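Local structure of putative transcriptional regulator protein (Vibrio parahaemolyticus, 3ER6) at residues T75-P86 with S109-V120. The protein is probably a DNA-binding transcriptional regulator of the AraC type, of which this chain holds the DJ-1/PfpI-like domain. The protein carries 1 engineered substitution. Residues are numbered along the deposited sequence; the frame is centred on the assembly and turned at random.
Sequences TNILIIGSIGDP and SKIVAIDTGIFV
Ser109 OG lies 2.8 Å from Thr75 O, and a water accepts from Thr75 N and donates to Ser109 OG. From Lys110 to Ile114 the chain runs parallel to strand 77-80, and five backbone hydrogen bonds alternate between them, beginning with Lys110 N to Asn76 O at 2.8 Å. The Lys110 amine leads away to a salt bridge with Glu182 and hydrogen bonds with Tyr164 and Asn162. On one face of the sheet Val112 CG2 meets Ile77 CG2 at 3.7 Å, under helix 173-184; on the other, Ile111 CG2 touches Ile80 CD1. A type II' turn from Ile114 to Gly117 leads into the next helix, a nucleophile-elbow-like bend where Asp115, at positive phi (60°), probably takes the place of the cysteine of DJ-1 relatives. Its OD2 accepts from Ser82 OG (2.9 Å), above the carboxylate plane; His135 holds OD1. Chi1 of 58° turns Thr116 OG1 to accept from Ile83 N at 2.8 Å and donate to Gly84 O, leaving CG2 to Pro86. Phe119 lays one ring face under Pro86 CG, 3.5 Å from the centroid (CH-pi), and Val120 CG2 packs on Ile83 CG2. Backbone bonds thus zip two central strands, while beyond them two hydroxyls tie the buried Asp115 carboxylate, Ile83 N and Gly84 O, with apolar contacts alongside.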
loop_
_atom_site.group_PDB
_atom_site.type_symbol
_atom_site.label_atom_id
_atom_site.label_comp_id
_atom_site.label_asym_id
_atom_site.label_seq_id
_atom_site.Cartn_x
_atom_site.Cartn_y
_atom_site.Cartn_z
ATOM N N THR A 75 21.789 -5.263 -7.608
ATOM C CA THR A 75 20.528 -5.774 -7.017
ATOM C C THR A 75 19.816 -6.594 -8.099
ATOM O O THR A 75 19.984 -6.327 -9.278
ATOM C CB THR A 75 19.578 -4.602 -6.533
ATOM O OG1 THR A 75 18.445 -5.132 -5.813
ATOM C CG2 THR A 75 19.070 -3.706 -7.740
ATOM N N ASN A 76 19.010 -7.568 -7.699
ATOM C CA ASN A 76 18.264 -8.377 -8.646
ATOM C C ASN A 76 17.107 -7.546 -9.164
ATOM O O ASN A 76 16.815 -7.560 -10.368
ATOM C CB ASN A 76 17.747 -9.653 -7.979
ATOM C CG ASN A 76 18.878 -10.527 -7.453
ATOM O OD1 ASN A 76 19.225 -10.491 -6.267
ATOM N ND2 ASN A 76 19.458 -11.323 -8.346
ATOM N N ILE A 77 16.413 -6.882 -8.217
ATOM C CA ILE A 77 15.250 -6.027 -8.556
ATOM C C ILE A 77 15.444 -4.627 -7.961
ATOM O O ILE A 77 15.901 -4.498 -6.816
ATOM C CB ILE A 77 13.949 -6.589 -7.986
ATOM C CG1 ILE A 77 13.686 -8.019 -8.526
ATOM C CG2 ILE A 77 12.785 -5.667 -8.321
ATOM C CD1 ILE A 77 12.704 -8.824 -7.552
ATOM N N LEU A 78 15.121 -3.595 -8.759
ATOM C CA LEU A 78 15.011 -2.230 -8.245
ATOM C C LEU A 78 13.564 -1.801 -8.431
ATOM O O LEU A 78 13.061 -1.870 -9.550
ATOM C CB LEU A 78 15.982 -1.255 -8.953
ATOM C CG LEU A 78 15.776 0.260 -8.661
ATOM C CD1 LEU A 78 16.216 0.682 -7.228
ATOM C CD2 LEU A 78 16.459 1.211 -9.692
ATOM N N ILE A 79 12.892 -1.352 -7.363
ATOM C CA ILE A 79 11.569 -0.738 -7.517
ATOM C C ILE A 79 11.704 0.779 -7.412
ATOM O O ILE A 79 12.353 1.304 -6.501
ATOM C CB ILE A 79 10.576 -1.247 -6.440
ATOM C CG1 ILE A 79 10.594 -2.761 -6.446
ATOM C CG2 ILE A 79 9.124 -0.661 -6.665
ATOM C CD1 ILE A 79 9.754 -3.364 -5.378
ATOM N N ILE A 80 11.126 1.475 -8.375
ATOM C CA ILE A 80 11.106 2.905 -8.323
ATOM C C ILE A 80 9.678 3.293 -8.045
ATOM O O ILE A 80 8.759 3.091 -8.888
ATOM C CB ILE A 80 11.561 3.522 -9.650
ATOM C CG1 ILE A 80 13.000 3.046 -10.008
ATOM C CG2 ILE A 80 11.382 5.033 -9.645
ATOM C CD1 ILE A 80 13.337 3.434 -11.479
ATOM N N GLY A 81 9.455 3.827 -6.842
ATOM C CA GLY A 81 8.074 4.248 -6.480
ATOM C C GLY A 81 7.604 5.584 -7.067
ATOM O O GLY A 81 8.294 6.230 -7.867
ATOM N N SER A 82 6.420 6.025 -6.612
ATOM C CA SER A 82 5.811 7.292 -6.983
ATOM C C SER A 82 6.705 8.502 -6.768
ATOM O O SER A 82 7.456 8.611 -5.777
ATOM C CB SER A 82 4.506 7.496 -6.184
ATOM O OG SER A 82 3.828 8.618 -6.695
ATOM N N ILE A 83 6.618 9.439 -7.711
ATOM C CA ILE A 83 7.264 10.720 -7.506
ATOM C C ILE A 83 6.249 11.804 -7.235
ATOM O O ILE A 83 6.592 12.991 -7.219
ATOM C CB ILE A 83 8.268 11.104 -8.683
ATOM C CG1 ILE A 83 7.558 11.198 -10.064
ATOM C CG2 ILE A 83 9.443 10.114 -8.753
ATOM C CD1 ILE A 83 8.494 11.898 -11.184
ATOM N N GLY A 84 4.998 11.399 -7.025
ATOM C CA GLY A 84 3.882 12.368 -6.910
ATOM C C GLY A 84 3.668 13.099 -8.242
ATOM O O GLY A 84 3.720 12.491 -9.290
ATOM N N ASP A 85 3.484 14.403 -8.196
ATOM C CA ASP A 85 3.266 15.159 -9.403
ATOM C C ASP A 85 4.586 15.413 -10.085
ATOM O O ASP A 85 5.438 16.166 -9.577
ATOM C CB ASP A 85 2.590 16.488 -9.076
ATOM C CG ASP A 85 2.319 17.345 -10.324
ATOM O OD1 ASP A 85 2.692 17.023 -11.485
ATOM O OD2 ASP A 85 1.714 18.403 -10.106
ATOM N N PRO A 86 4.755 14.804 -11.263
ATOM C CA PRO A 86 6.059 14.883 -11.956
ATOM C C PRO A 86 6.442 16.322 -12.277
ATOM O O PRO A 86 7.630 16.650 -12.379
ATOM C CB PRO A 86 5.860 14.040 -13.215
ATOM C CG PRO A 86 4.700 13.073 -12.840
ATOM C CD PRO A 86 3.793 13.908 -11.923
ATOM N N SER A 109 19.821 -5.521 -13.821
ATOM C CA SER A 109 18.800 -5.487 -12.746
ATOM C C SER A 109 17.411 -5.492 -13.367
ATOM O O SER A 109 17.203 -4.854 -14.402
ATOM C CB SER A 109 18.965 -4.180 -11.902
ATOM O OG SER A 109 20.154 -4.281 -11.115
ATOM N N LYS A 110 16.437 -6.190 -12.779
ATOM C CA LYS A 110 15.054 -5.905 -13.176
ATOM C C LYS A 110 14.656 -4.535 -12.631
ATOM O O LYS A 110 14.991 -4.227 -11.476
ATOM C CB LYS A 110 14.065 -6.973 -12.694
ATOM C CG LYS A 110 14.297 -8.344 -13.315
ATOM C CD LYS A 110 13.321 -9.361 -12.675
ATOM C CE LYS A 110 13.563 -10.750 -13.212
ATOM N NZ LYS A 110 13.549 -10.686 -14.686
ATOM N N ILE A 111 13.997 -3.697 -13.454
ATOM C CA ILE A 111 13.582 -2.350 -13.048
ATOM C C ILE A 111 12.054 -2.317 -13.030
ATOM O O ILE A 111 11.365 -2.468 -14.069
ATOM C CB ILE A 111 14.103 -1.229 -13.992
ATOM C CG1 ILE A 111 15.598 -1.383 -14.349
ATOM C CG2 ILE A 111 13.782 0.199 -13.463
ATOM C CD1 ILE A 111 16.588 -1.296 -13.094
ATOM N N VAL A 112 11.488 -2.092 -11.852
ATOM C CA VAL A 112 10.028 -2.146 -11.706
ATOM C C VAL A 112 9.601 -0.738 -11.327
ATOM O O VAL A 112 10.039 -0.217 -10.291
ATOM C CB VAL A 112 9.595 -3.114 -10.545
ATOM C CG1 VAL A 112 8.052 -3.122 -10.453
ATOM C CG2 VAL A 112 10.160 -4.569 -10.732
ATOM N N ALA A 113 8.785 -0.100 -12.157
ATOM C CA ALA A 113 8.415 1.287 -11.947
ATOM C C ALA A 113 6.913 1.303 -11.748
ATOM O O ALA A 113 6.182 0.729 -12.574
ATOM C CB ALA A 113 8.790 2.170 -13.178
ATOM N N ILE A 114 6.459 1.933 -10.649
ATOM C CA ILE A 114 5.051 1.934 -10.261
ATOM C C ILE A 114 4.542 3.357 -10.142
ATOM O O ILE A 114 5.301 4.233 -9.662
ATOM C CB ILE A 114 4.862 1.091 -8.898
ATOM C CG1 ILE A 114 5.594 1.726 -7.721
ATOM C CG2 ILE A 114 5.449 -0.345 -9.076
ATOM C CD1 ILE A 114 5.338 0.979 -6.371
ATOM N N ASP A 115 3.290 3.617 -10.595
ATOM C CA ASP A 115 2.699 4.913 -10.461
ATOM C C ASP A 115 3.624 5.873 -11.241
ATOM O O ASP A 115 4.199 5.472 -12.267
ATOM C CB ASP A 115 2.562 5.318 -8.975
ATOM C CG ASP A 115 1.624 6.563 -8.752
ATOM O OD1 ASP A 115 0.963 7.078 -9.686
ATOM O OD2 ASP A 115 1.539 7.017 -7.613
ATOM N N THR A 116 3.770 7.105 -10.773
ATOM C CA THR A 116 4.626 8.098 -11.498
ATOM C C THR A 116 6.155 7.766 -11.530
ATOM O O THR A 116 6.923 8.423 -12.217
ATOM C CB THR A 116 4.376 9.549 -11.044
ATOM O OG1 THR A 116 4.610 9.691 -9.645
ATOM C CG2 THR A 116 2.932 9.953 -11.352
ATOM N N GLY A 117 6.586 6.758 -10.787
ATOM C CA GLY A 117 7.926 6.133 -11.025
ATOM C C GLY A 117 8.100 5.821 -12.510
ATOM O O GLY A 117 9.254 5.776 -13.030
ATOM N N ILE A 118 6.990 5.611 -13.216
ATOM C CA ILE A 118 7.082 5.396 -14.681
ATOM C C ILE A 118 7.727 6.611 -15.424
ATOM O O ILE A 118 8.498 6.421 -16.382
ATOM C CB ILE A 118 5.726 4.933 -15.325
ATOM C CG1 ILE A 118 5.338 3.561 -14.770
ATOM C CG2 ILE A 118 5.847 4.896 -16.916
ATOM C CD1 ILE A 118 3.882 3.236 -14.880
ATOM N N PHE A 119 7.472 7.823 -14.938
ATOM C CA PHE A 119 8.042 9.027 -15.530
ATOM C C PHE A 119 9.578 8.976 -15.373
ATOM O O PHE A 119 10.309 9.497 -16.238
ATOM C CB PHE A 119 7.509 10.307 -14.850
ATOM C CG PHE A 119 6.119 10.703 -15.280
ATOM C CD1 PHE A 119 5.008 9.917 -14.946
ATOM C CD2 PHE A 119 5.917 11.884 -16.019
ATOM C CE1 PHE A 119 3.729 10.299 -15.340
ATOM C CE2 PHE A 119 4.635 12.245 -16.426
ATOM C CZ PHE A 119 3.548 11.461 -16.073
ATOM N N VAL A 120 10.068 8.416 -14.261
ATOM C CA VAL A 120 11.512 8.269 -14.038
ATOM C C VAL A 120 12.158 7.323 -15.073
ATOM O O VAL A 120 13.189 7.654 -15.719
ATOM C CB VAL A 120 11.830 7.755 -12.600
ATOM C CG1 VAL A 120 13.347 7.649 -12.393
ATOM C CG2 VAL A 120 11.197 8.689 -11.530
HETATM O O HOH W 1 22.506 -5.211 -10.598
#